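Side-chain contacts in aerobactin synthase IucA (Klebsiella pneumoniae subsp. pneumoniae, PDB 5JM8), which ligates, as an ATP-dependent siderophore synthetase of the NIS family, probably citrate to an acetylated hydroxylysine on the way to the siderophore aerobactin: residues H78-D81 with F82-S86; R87-V90 with D91-H95; A129-E133 with K134-F138; K384-S387 with D388-I392. All blocks are in the same frame, centred on the assembly; numbering follows the deposited sequence.

Contact 1: H78-D81 with F82-S86; sequences HPVD and FATLS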
loop_
_atom_site.group_PDB
_atom_site.type_symbol
_atom_site.label_atom_id
_atom_site.label_comp_id
_atom_site.label_asym_id
_atom_site.label_seq_id
_atom_site.Cartn_x
_atom_site.Cartn_y
_atom_site.Cartn_z
ATOM N N HIS A 78 -54.036 1.960 -21.614
ATOM C CA HIS A 78 -52.943 2.870 -21.943
ATOM C C HIS A 78 -51.859 2.810 -20.870
ATOM O O HIS A 78 -52.096 2.295 -19.780
ATOM C CB HIS A 78 -53.476 4.298 -22.030
ATOM C CG HIS A 78 -54.116 4.777 -20.763
ATOM N ND1 HIS A 78 -53.485 5.636 -19.890
ATOM C CD2 HIS A 78 -55.326 4.511 -20.219
ATOM C CE1 HIS A 78 -54.281 5.881 -18.865
ATOM N NE2 HIS A 78 -55.404 5.211 -19.040
ATOM N N PRO A 79 -50.673 3.338 -21.168
ATOM C CA PRO A 79 -49.596 3.321 -20.171
ATOM C C PRO A 79 -49.803 4.313 -19.033
ATOM O O PRO A 79 -50.415 5.364 -19.233
ATOM C CB PRO A 79 -48.352 3.697 -20.984
ATOM C CG PRO A 79 -48.702 3.408 -22.396
ATOM C CD PRO A 79 -50.165 3.668 -22.512
ATOM N N VAL A 80 -49.297 3.971 -17.853
ATOM C CA VAL A 80 -49.326 4.868 -16.702
ATOM C C VAL A 80 -47.952 4.909 -16.041
ATOM O O VAL A 80 -47.301 3.875 -15.886
ATOM C CB VAL A 80 -50.387 4.437 -15.663
ATOM C CG1 VAL A 80 -51.787 4.650 -16.213
ATOM C CG2 VAL A 80 -50.187 2.984 -15.248
ATOM N N ASP A 81 -47.505 6.104 -15.664
ATOM C CA ASP A 81 -46.224 6.247 -14.983
ATOM C C ASP A 81 -46.346 5.752 -13.542
ATOM O O ASP A 81 -47.438 5.404 -13.090
ATOM C CB ASP A 81 -45.731 7.704 -15.025
ATOM C CG ASP A 81 -46.708 8.687 -14.396
ATOM O OD1 ASP A 81 -47.556 8.274 -13.581
ATOM O OD2 ASP A 81 -46.615 9.890 -14.715
ATOM N N PHE A 82 -45.230 5.729 -12.824
ATOM C CA PHE A 82 -45.212 5.206 -11.463
ATOM C C PHE A 82 -46.024 6.084 -10.518
ATOM O O PHE A 82 -46.680 5.584 -9.604
ATOM C CB PHE A 82 -43.774 5.083 -10.954
ATOM C CG PHE A 82 -43.681 4.631 -9.527
ATOM C CD1 PHE A 82 -44.087 3.359 -9.165
ATOM C CD2 PHE A 82 -43.196 5.478 -8.546
ATOM C CE1 PHE A 82 -44.011 2.940 -7.853
ATOM C CE2 PHE A 82 -43.115 5.064 -7.231
ATOM C CZ PHE A 82 -43.525 3.793 -6.885
ATOM N N ALA A 83 -45.971 7.393 -10.742
ATOM C CA ALA A 83 -46.706 8.343 -9.916
ATOM C C ALA A 83 -48.208 8.109 -10.038
ATOM O O ALA A 83 -48.949 8.252 -9.063
ATOM C CB ALA A 83 -46.357 9.769 -10.309
ATOM N N THR A 84 -48.650 7.747 -11.238
ATOM C CA THR A 84 -50.064 7.488 -11.486
ATOM C C THR A 84 -50.506 6.181 -10.830
ATOM O O THR A 84 -51.400 6.186 -9.984
ATOM C CB THR A 84 -50.380 7.427 -13.001
ATOM O OG1 THR A 84 -50.005 8.661 -13.627
ATOM C CG2 THR A 84 -51.868 7.187 -13.238
ATOM N N LEU A 85 -49.884 5.070 -11.216
ATOM C CA LEU A 85 -50.315 3.750 -10.750
ATOM C C LEU A 85 -50.250 3.619 -9.228
ATOM O O LEU A 85 -51.055 2.908 -8.626
ATOM C CB LEU A 85 -49.476 2.641 -11.405
ATOM C CG LEU A 85 -47.956 2.600 -11.192
ATOM C CD1 LEU A 85 -47.552 1.924 -9.883
ATOM C CD2 LEU A 85 -47.299 1.895 -12.369
ATOM N N SER A 86 -49.294 4.308 -8.613
ATOM C CA SER A 86 -49.140 4.293 -7.163
ATOM C C SER A 86 -50.267 5.058 -6.486
ATOM O O SER A 86 -50.774 4.637 -5.451
ATOM C CB SER A 86 -47.796 4.893 -6.766
ATOM O OG SER A 86 -47.630 6.162 -7.367
#
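An aspartate N-cap joins strand 77-80 to helix 82-96, and the capping residue Asp81 reaches forward to Thr84 in the first turn. Its carboxylate oxygen OD1 takes two bonds from that one residue. The cap rests on the amide N of Thr84, which meets Asp81 OD1 at 2.6 Å, nearly in line with the carboxylate C-O bond. The Thr84 hydroxyl OG1 also donates to Asp81 OD1, at 2.5 Å, shorter than usual and of uncertain exact length. What turns the carboxylate over the helix start is a chi1 of 58°, which sets CG between the backbone N and the carbonyl carbon. The backbone joins in through Leu85 N, which donates to Asp81 O at 3.1 Å in an almost straight bond (176°). Val80 splits its two methyls: CG1 lies 3.9 Å from Thr84 CG2, while CG2 meets Leu85 CB, also at 3.9 Å. Leu50 of strand 49-54 touches both Val80 and Leu85, and Phe82 stacks on His115 of helix 101-124. Beside the capping bonds, the buried Val80 and Leu85 thus pack together where strand and helix axes run at 93°, as at an Asp N-cap where a chain leaves an edge strand for a helix.

Contact 2: R87-V90 with D91-H95; sequences RLIV and DKLQH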
loop_
_atom_site.group_PDB
_atom_site.type_symbol
_atom_site.label_atom_id
_atom_site.label_comp_id
_atom_site.label_asym_id
_atom_site.label_seq_id
_atom_site.Cartn_x
_atom_site.Cartn_y
_atom_site.Cartn_z
ATOM N N ARG A 87 -50.639 6.190 -7.070
ATOM C CA ARG A 87 -51.773 6.964 -6.580
ATOM C C ARG A 87 -53.062 6.156 -6.701
ATOM O O ARG A 87 -53.912 6.190 -5.811
ATOM C CB ARG A 87 -51.902 8.278 -7.352
ATOM C CG ARG A 87 -53.074 9.139 -6.902
ATOM C CD ARG A 87 -53.164 10.439 -7.680
ATOM N NE ARG A 87 -53.393 10.215 -9.105
ATOM C CZ ARG A 87 -54.584 9.970 -9.645
ATOM N NH1 ARG A 87 -55.672 9.908 -8.884
ATOM N NH2 ARG A 87 -54.691 9.783 -10.952
ATOM N N LEU A 88 -53.198 5.431 -7.807
ATOM C CA LEU A 88 -54.383 4.614 -8.040
ATOM C C LEU A 88 -54.487 3.518 -6.988
ATOM O O LEU A 88 -55.569 3.245 -6.471
ATOM C CB LEU A 88 -54.351 3.999 -9.442
ATOM C CG LEU A 88 -54.530 4.965 -10.617
ATOM C CD1 LEU A 88 -54.325 4.246 -11.942
ATOM C CD2 LEU A 88 -55.903 5.628 -10.580
ATOM N N ILE A 89 -53.356 2.896 -6.670
ATOM C CA ILE A 89 -53.327 1.820 -5.685
ATOM C C ILE A 89 -53.598 2.354 -4.284
ATOM O O ILE A 89 -54.253 1.694 -3.486
ATOM C CB ILE A 89 -51.976 1.072 -5.701
ATOM C CG1 ILE A 89 -51.822 0.299 -7.012
ATOM C CG2 ILE A 89 -51.881 0.096 -4.529
ATOM C CD1 ILE A 89 -50.427 -0.228 -7.261
ATOM N N VAL A 90 -53.084 3.539 -3.976
ATOM C CA VAL A 90 -53.345 4.150 -2.675
ATOM C C VAL A 90 -54.826 4.514 -2.551
ATOM O O VAL A 90 -55.404 4.433 -1.467
ATOM C CB VAL A 90 -52.473 5.404 -2.449
ATOM C CG1 VAL A 90 -52.905 6.152 -1.187
ATOM C CG2 VAL A 90 -51.004 5.016 -2.353
ATOM N N ASP A 91 -55.441 4.910 -3.661
ATOM C CA ASP A 91 -56.870 5.212 -3.668
ATOM C C ASP A 91 -57.690 3.950 -3.415
ATOM O O ASP A 91 -58.672 3.977 -2.673
ATOM C CB ASP A 91 -57.286 5.847 -4.997
ATOM C CG ASP A 91 -58.790 6.036 -5.105
ATOM O OD1 ASP A 91 -59.315 6.992 -4.495
ATOM O OD2 ASP A 91 -59.446 5.229 -5.799
ATOM N N LYS A 92 -57.283 2.849 -4.043
ATOM C CA LYS A 92 -57.917 1.553 -3.830
ATOM C C LYS A 92 -57.897 1.187 -2.349
ATOM O O LYS A 92 -58.882 0.687 -1.809
ATOM C CB LYS A 92 -57.212 0.472 -4.656
ATOM C CG LYS A 92 -57.653 -0.960 -4.357
ATOM C CD LYS A 92 -56.848 -1.974 -5.167
ATOM C CE LYS A 92 -57.180 -3.410 -4.766
ATOM N NZ LYS A 92 -56.410 -4.420 -5.548
ATOM N N LEU A 93 -56.771 1.456 -1.697
ATOM C CA LEU A 93 -56.583 1.085 -0.302
ATOM C C LEU A 93 -57.372 1.994 0.636
ATOM O O LEU A 93 -57.752 1.583 1.732
ATOM C CB LEU A 93 -55.096 1.125 0.056
ATOM C CG LEU A 93 -54.211 0.124 -0.694
ATOM C CD1 LEU A 93 -52.738 0.382 -0.409
ATOM C CD2 LEU A 93 -54.579 -1.307 -0.338
ATOM N N GLN A 94 -57.613 3.229 0.204
ATOM C CA GLN A 94 -58.365 4.180 1.012
ATOM C C GLN A 94 -59.814 3.723 1.173
ATOM O O GLN A 94 -60.425 3.919 2.224
ATOM C CB GLN A 94 -58.319 5.576 0.391
ATOM C CG GLN A 94 -58.899 6.658 1.292
ATOM C CD GLN A 94 -58.882 8.034 0.658
ATOM O OE1 GLN A 94 -58.377 8.219 -0.449
ATOM N NE2 GLN A 94 -59.441 9.011 1.363
ATOM N N HIS A 95 -60.353 3.110 0.124
ATOM C CA HIS A 95 -61.702 2.556 0.167
ATOM C C HIS A 95 -61.743 1.235 0.921
ATOM O O HIS A 95 -62.620 1.005 1.754
ATOM C CB HIS A 95 -62.238 2.333 -1.245
ATOM C CG HIS A 95 -62.375 3.588 -2.046
ATOM N ND1 HIS A 95 -61.379 4.051 -2.879
ATOM C CD2 HIS A 95 -63.394 4.473 -2.148
ATOM C CE1 HIS A 95 -61.778 5.168 -3.457
ATOM N NE2 HIS A 95 -62.995 5.448 -3.029
#
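Arg87 O receives the amide of Asp91 in the shortest hydrogen bond between 87-90 and 91-95, with Asp91 N 2.9 Å away. The same i to i+4 spacing then repeats: Lys92 N donates to Leu88 O at 3.0 Å, Leu93 N to Ile89 O at 3.1 Å and Gln94 N to Val90 O at 3.0 Å. Side chains lean on this ladder. Leu93 sets its CG beside its own backbone N (chi1 -64°), and that branch point rests 3.2 Å from Ile89 O while CD1 reaches Ile89 CG2 at 4.2 Å, a loose apolar touch one turn apart. Asp91 lays CB against Leu88 O at 3.4 Å. One turn further on, the imidazole of His95 folds back along the helix, its ND1 donating to Asp91 O at 2.7 Å from above the carbonyl plane, with CG of Asp91 at the ring edge. Lys92 runs out fully extended to a salt bridge with Asp29. Ile89 packs on Phe19 and Leu23, Val90 on Cys104, and Leu93 on Phe545 and Phe546. The regular bonding of helix 82-96, with Ile89, Val90 and Leu93 buried against neighbouring helices and Arg87 and His95 exposed, is that of an amphipathic alpha-helix.

Contact 3: A129-E133 with K134-F138; sequences AALRE and KALNF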
loop_
_atom_site.group_PDB
_atom_site.type_symbol
_atom_site.label_atom_id
_atom_site.label_comp_id
_atom_site.label_asym_id
_atom_site.label_seq_id
_atom_site.Cartn_x
_atom_site.Cartn_y
_atom_site.Cartn_z
ATOM N N ALA A 129 -21.520 0.916 -11.706
ATOM C CA ALA A 129 -21.332 -0.233 -12.588
ATOM C C ALA A 129 -19.896 -0.757 -12.544
ATOM O O ALA A 129 -19.651 -1.940 -12.781
ATOM C CB ALA A 129 -21.710 0.130 -14.012
ATOM N N ALA A 130 -18.953 0.127 -12.234
ATOM C CA ALA A 130 -17.542 -0.243 -12.180
ATOM C C ALA A 130 -17.209 -1.071 -10.938
ATOM O O ALA A 130 -16.144 -1.684 -10.868
ATOM C CB ALA A 130 -16.675 1.002 -12.222
ATOM N N LEU A 131 -18.114 -1.081 -9.962
ATOM C CA LEU A 131 -17.930 -1.868 -8.743
ATOM C C LEU A 131 -17.958 -3.368 -9.023
ATOM O O LEU A 131 -17.467 -4.167 -8.226
ATOM C CB LEU A 131 -19.010 -1.525 -7.712
ATOM C CG LEU A 131 -19.021 -0.112 -7.121
ATOM C CD1 LEU A 131 -20.179 0.042 -6.143
ATOM C CD2 LEU A 131 -17.702 0.211 -6.436
ATOM N N ARG A 132 -18.547 -3.746 -10.154
ATOM C CA ARG A 132 -18.591 -5.142 -10.577
ATOM C C ARG A 132 -17.212 -5.706 -10.907
ATOM O O ARG A 132 -17.031 -6.921 -10.980
ATOM C CB ARG A 132 -19.480 -5.292 -11.811
ATOM C CG ARG A 132 -20.945 -4.969 -11.600
ATOM C CD ARG A 132 -21.735 -5.278 -12.860
ATOM N NE ARG A 132 -23.163 -5.034 -12.682
ATOM C CZ ARG A 132 -23.838 -4.027 -13.229
ATOM N NH1 ARG A 132 -23.234 -3.148 -14.023
ATOM N NH2 ARG A 132 -25.133 -3.908 -12.991
ATOM N N GLU A 133 -16.244 -4.819 -11.108
ATOM C CA GLU A 133 -14.975 -5.192 -11.723
ATOM C C GLU A 133 -14.049 -5.948 -10.784
ATOM O O GLU A 133 -13.147 -6.659 -11.230
ATOM C CB GLU A 133 -14.272 -3.940 -12.246
ATOM C CG GLU A 133 -15.039 -3.250 -13.364
ATOM C CD GLU A 133 -14.539 -1.850 -13.669
ATOM O OE1 GLU A 133 -13.756 -1.296 -12.868
ATOM O OE2 GLU A 133 -14.939 -1.300 -14.717
ATOM N N LYS A 134 -14.272 -5.803 -9.484
ATOM C CA LYS A 134 -13.389 -6.409 -8.504
ATOM C C LYS A 134 -14.062 -6.543 -7.145
ATOM O O LYS A 134 -15.173 -6.057 -6.939
ATOM C CB LYS A 134 -12.109 -5.582 -8.381
ATOM C CG LYS A 134 -12.359 -4.138 -8.008
ATOM C CD LYS A 134 -11.064 -3.366 -7.858
ATOM C CE LYS A 134 -11.316 -2.012 -7.216
ATOM N NZ LYS A 134 -10.055 -1.328 -6.838
ATOM N N ALA A 135 -13.375 -7.206 -6.223
ATOM C CA ALA A 135 -13.895 -7.421 -4.881
ATOM C C ALA A 135 -13.977 -6.105 -4.114
ATOM O O ALA A 135 -13.029 -5.316 -4.099
ATOM C CB ALA A 135 -13.025 -8.419 -4.135
ATOM N N LEU A 136 -15.116 -5.884 -3.468
ATOM C CA LEU A 136 -15.348 -4.661 -2.713
ATOM C C LEU A 136 -14.756 -4.708 -1.315
ATOM O O LEU A 136 -14.700 -5.770 -0.693
ATOM C CB LEU A 136 -16.848 -4.386 -2.609
ATOM C CG LEU A 136 -17.600 -4.168 -3.922
ATOM C CD1 LEU A 136 -19.059 -3.920 -3.630
ATOM C CD2 LEU A 136 -17.000 -3.011 -4.693
ATOM N N ASN A 137 -14.317 -3.553 -0.826
ATOM C CA ASN A 137 -13.930 -3.434 0.569
ATOM C C ASN A 137 -15.156 -3.033 1.376
ATOM O O ASN A 137 -16.207 -2.737 0.808
ATOM C CB ASN A 137 -12.772 -2.435 0.752
ATOM C CG ASN A 137 -13.164 -0.982 0.480
ATOM O OD1 ASN A 137 -14.291 -0.556 0.721
ATOM N ND2 ASN A 137 -12.201 -0.208 -0.007
ATOM N N PHE A 138 -15.014 -3.015 2.695
ATOM C CA PHE A 138 -16.130 -2.748 3.588
ATOM C C PHE A 138 -16.824 -1.424 3.284
ATOM O O PHE A 138 -18.049 -1.365 3.200
ATOM C CB PHE A 138 -15.642 -2.760 5.032
ATOM C CG PHE A 138 -16.693 -2.391 6.030
ATOM C CD1 PHE A 138 -17.626 -3.324 6.445
ATOM C CD2 PHE A 138 -16.742 -1.117 6.566
ATOM C CE1 PHE A 138 -18.595 -2.990 7.367
ATOM C CE2 PHE A 138 -17.709 -0.777 7.491
ATOM C CZ PHE A 138 -18.635 -1.716 7.892
HETATM O O HOH W 1 -17.622 -6.648 -7.034
#
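Leu131 and Leu136 meet methyl to methyl, CD2 against CD2 at 3.7 Å, their side chains crossing at about a right angle where the chain passes from the helix-like turn 129-133 into an extended run. The two leucines have nearly the same conformation: CG lies anti to the carbonyl carbon (chi1 -66° and -61°), and the second torsion is close to 180° in both. That equal torsions still give crossed side chains is consistent with the backbone changing from helical to extended angles at Lys134. Within this contact Leu136 CD2 lies against Leu131 alone, coming to 3.9 Å from Leu131 CB and to 3.7 Å from Leu131 O as well as touching the methyl. Leu378 of helix 378-390 packs on both leucines.

The Lys134 side chain is stretched out beyond CG. Glu133 is likewise extended, and its OE1 hydrogen-bonds NE2 of His176 of the second subunit, on which Ala130 also packs. Arg132 makes a salt bridge with Asp373 and hydrogen-bonds Asp376 O.

Two carbonyls face each other at the turn, Leu131 O and Lys134 O being 3.2 Å apart. Both are acceptors, and a water donates to each, at 2.8 Å to Leu131 O and 2.5 Å to Lys134 O. Between 129-133 and 134-138 the bend is thus bridged by a leucine pair and a water, with that water's two protons reconciling carbonyl oxygens that would otherwise probably repel.

Contact 4: K384-S387 with D388-I392; sequences KRLS and DRLGI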
loop_
_atom_site.group_PDB
_atom_site.type_symbol
_atom_site.label_atom_id
_atom_site.label_comp_id
_atom_site.label_asym_id
_atom_site.label_seq_id
_atom_site.Cartn_x
_atom_site.Cartn_y
_atom_site.Cartn_z
ATOM N N LYS A 384 -19.313 -14.873 -10.270
ATOM C CA LYS A 384 -18.708 -14.995 -11.590
ATOM C C LYS A 384 -17.182 -14.954 -11.509
ATOM O O LYS A 384 -16.497 -15.608 -12.294
ATOM C CB LYS A 384 -19.222 -13.890 -12.511
ATOM C CG LYS A 384 -20.562 -14.213 -13.154
ATOM C CD LYS A 384 -21.111 -13.030 -13.932
ATOM C CE LYS A 384 -22.274 -13.443 -14.823
ATOM N NZ LYS A 384 -22.601 -12.392 -15.823
ATOM N N ARG A 385 -16.654 -14.185 -10.561
ATOM C CA ARG A 385 -15.213 -14.155 -10.329
ATOM C C ARG A 385 -14.758 -15.445 -9.666
ATOM O O ARG A 385 -13.672 -15.948 -9.947
ATOM C CB ARG A 385 -14.820 -12.960 -9.463
ATOM C CG ARG A 385 -14.792 -11.644 -10.203
ATOM C CD ARG A 385 -14.117 -10.574 -9.377
ATOM N NE ARG A 385 -14.799 -10.363 -8.105
ATOM C CZ ARG A 385 -15.799 -9.508 -7.921
ATOM N NH1 ARG A 385 -16.247 -8.772 -8.930
ATOM N NH2 ARG A 385 -16.353 -9.387 -6.723
ATOM N N LEU A 386 -15.594 -15.969 -8.778
ATOM C CA LEU A 386 -15.316 -17.234 -8.115
ATOM C C LEU A 386 -15.229 -18.348 -9.152
ATOM O O LEU A 386 -14.313 -19.170 -9.121
ATOM C CB LEU A 386 -16.400 -17.539 -7.080
ATOM C CG LEU A 386 -16.318 -18.880 -6.351
ATOM C CD1 LEU A 386 -15.001 -19.010 -5.602
ATOM C CD2 LEU A 386 -17.506 -19.031 -5.405
ATOM N N SER A 387 -16.182 -18.352 -10.078
ATOM C CA SER A 387 -16.228 -19.351 -11.141
ATOM C C SER A 387 -14.959 -19.320 -11.988
ATOM O O SER A 387 -14.306 -20.348 -12.178
ATOM C CB SER A 387 -17.459 -19.127 -12.026
ATOM O OG SER A 387 -17.471 -20.015 -13.129
ATOM N N ASP A 388 -14.610 -18.139 -12.486
ATOM C CA ASP A 388 -13.459 -17.979 -13.371
ATOM C C ASP A 388 -12.145 -18.359 -12.698
ATOM O O ASP A 388 -11.262 -18.940 -13.330
ATOM C CB ASP A 388 -13.367 -16.536 -13.872
ATOM C CG ASP A 388 -14.494 -16.170 -14.819
ATOM O OD1 ASP A 388 -15.026 -17.072 -15.501
ATOM O OD2 ASP A 388 -14.845 -14.973 -14.884
ATOM N N ARG A 389 -12.013 -18.014 -11.421
ATOM C CA ARG A 389 -10.795 -18.308 -10.677
ATOM C C ARG A 389 -10.622 -19.814 -10.484
ATOM O O ARG A 389 -9.569 -20.371 -10.802
ATOM C CB ARG A 389 -10.808 -17.597 -9.322
ATOM C CG ARG A 389 -9.557 -17.831 -8.485
ATOM C CD ARG A 389 -9.507 -16.918 -7.266
ATOM N NE ARG A 389 -10.627 -17.142 -6.354
ATOM C CZ ARG A 389 -10.636 -18.051 -5.385
ATOM N NH1 ARG A 389 -9.585 -18.840 -5.187
ATOM N NH2 ARG A 389 -11.700 -18.174 -4.607
ATOM N N LEU A 390 -11.663 -20.471 -9.982
ATOM C CA LEU A 390 -11.595 -21.901 -9.694
ATOM C C LEU A 390 -11.770 -22.743 -10.953
ATOM O O LEU A 390 -11.555 -23.954 -10.930
ATOM C CB LEU A 390 -12.658 -22.289 -8.665
ATOM C CG LEU A 390 -12.569 -21.612 -7.296
ATOM C CD1 LEU A 390 -13.747 -22.019 -6.433
ATOM C CD2 LEU A 390 -11.259 -21.952 -6.603
ATOM N N GLY A 391 -12.164 -22.102 -12.048
ATOM C CA GLY A 391 -12.380 -22.801 -13.302
ATOM C C GLY A 391 -13.609 -23.694 -13.273
ATOM O O GLY A 391 -13.668 -24.693 -13.989
ATOM N N ILE A 392 -14.585 -23.337 -12.438
ATOM C CA ILE A 392 -15.836 -24.087 -12.330
ATOM C C ILE A 392 -16.985 -23.310 -12.971
ATOM O O ILE A 392 -16.862 -22.113 -13.225
ATOM C CB ILE A 392 -16.191 -24.393 -10.861
ATOM C CG1 ILE A 392 -16.305 -23.097 -10.052
ATOM C CG2 ILE A 392 -15.146 -25.319 -10.253
ATOM C CD1 ILE A 392 -16.765 -23.305 -8.628
HETATM O O HOH W 2 -12.368 -15.020 -7.526
#
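Leu386 and Leu390, one turn apart near the end of helix 378-390, press together through their CD1 methyls. Followed outward, the Leu390 side chain starts with CB, 3.6 Å from Leu386 O. Its CG stays over the same carbonyl at 3.5 Å and also nears Leu386 CD1. At the tip, CD1 meets Leu386 CD1 at 3.4 Å, tighter than usual for two carbons, while the residue also packs on Arg323 of the third subunit. On the Leu386 side, CG stands anti to the backbone N, and chi1 (176°) and chi2 (59°) together bring CD1 to Leu390. The same methyl lies 3.5 Å from Arg389 NH2, oblique to the guanidinium. Arg389 bends at chi3 (62°); NH2 hydrogen-bonds Gly437 O, and NE donates in the guanidinium plane to a water at 3.0 Å that in turn gives a weak bond to Arg385 O.

At the helix C-terminus Ser387 O receives Ile392 N at 3.0 Å and, weakly, Gly391 N, Gly391 having left helical angles with positive phi. Ile392 packs CG1 near Ser387 CA, and Ala397 of helix 394-420 touches both residues. Arg385 pairs with Asp438 and Lys384 with Asp376. One good and one weak donor thus converge on a single carbonyl where regular helix bonding stops, and Arg389 combines an apolar flank with polar ends held by a backbone carbonyl and a water.

Along the chain the four contacts follow one another without overlap and fall into two pairs. Contacts 1 and 2 adjoin in sequence on helix 82-96, their centres about 13 Å apart: contact 1 starts that helix from the edge strand 77-80 of a five-stranded antiparallel sheet, and contact 2 continues it. Contacts 3 and 4 lie elsewhere, with centres about 16 Å apart, and touch where Arg385 NH1 approaches Arg132 O at 2.9 Å. Between the pairs, centres are about 34 to 48 Å apart. Contacts 3 and 4 thus lie where the chain meets two other subunits of the four-chain assembly, whereas contacts 1 and 2 build a helix within one chain, touched by no other.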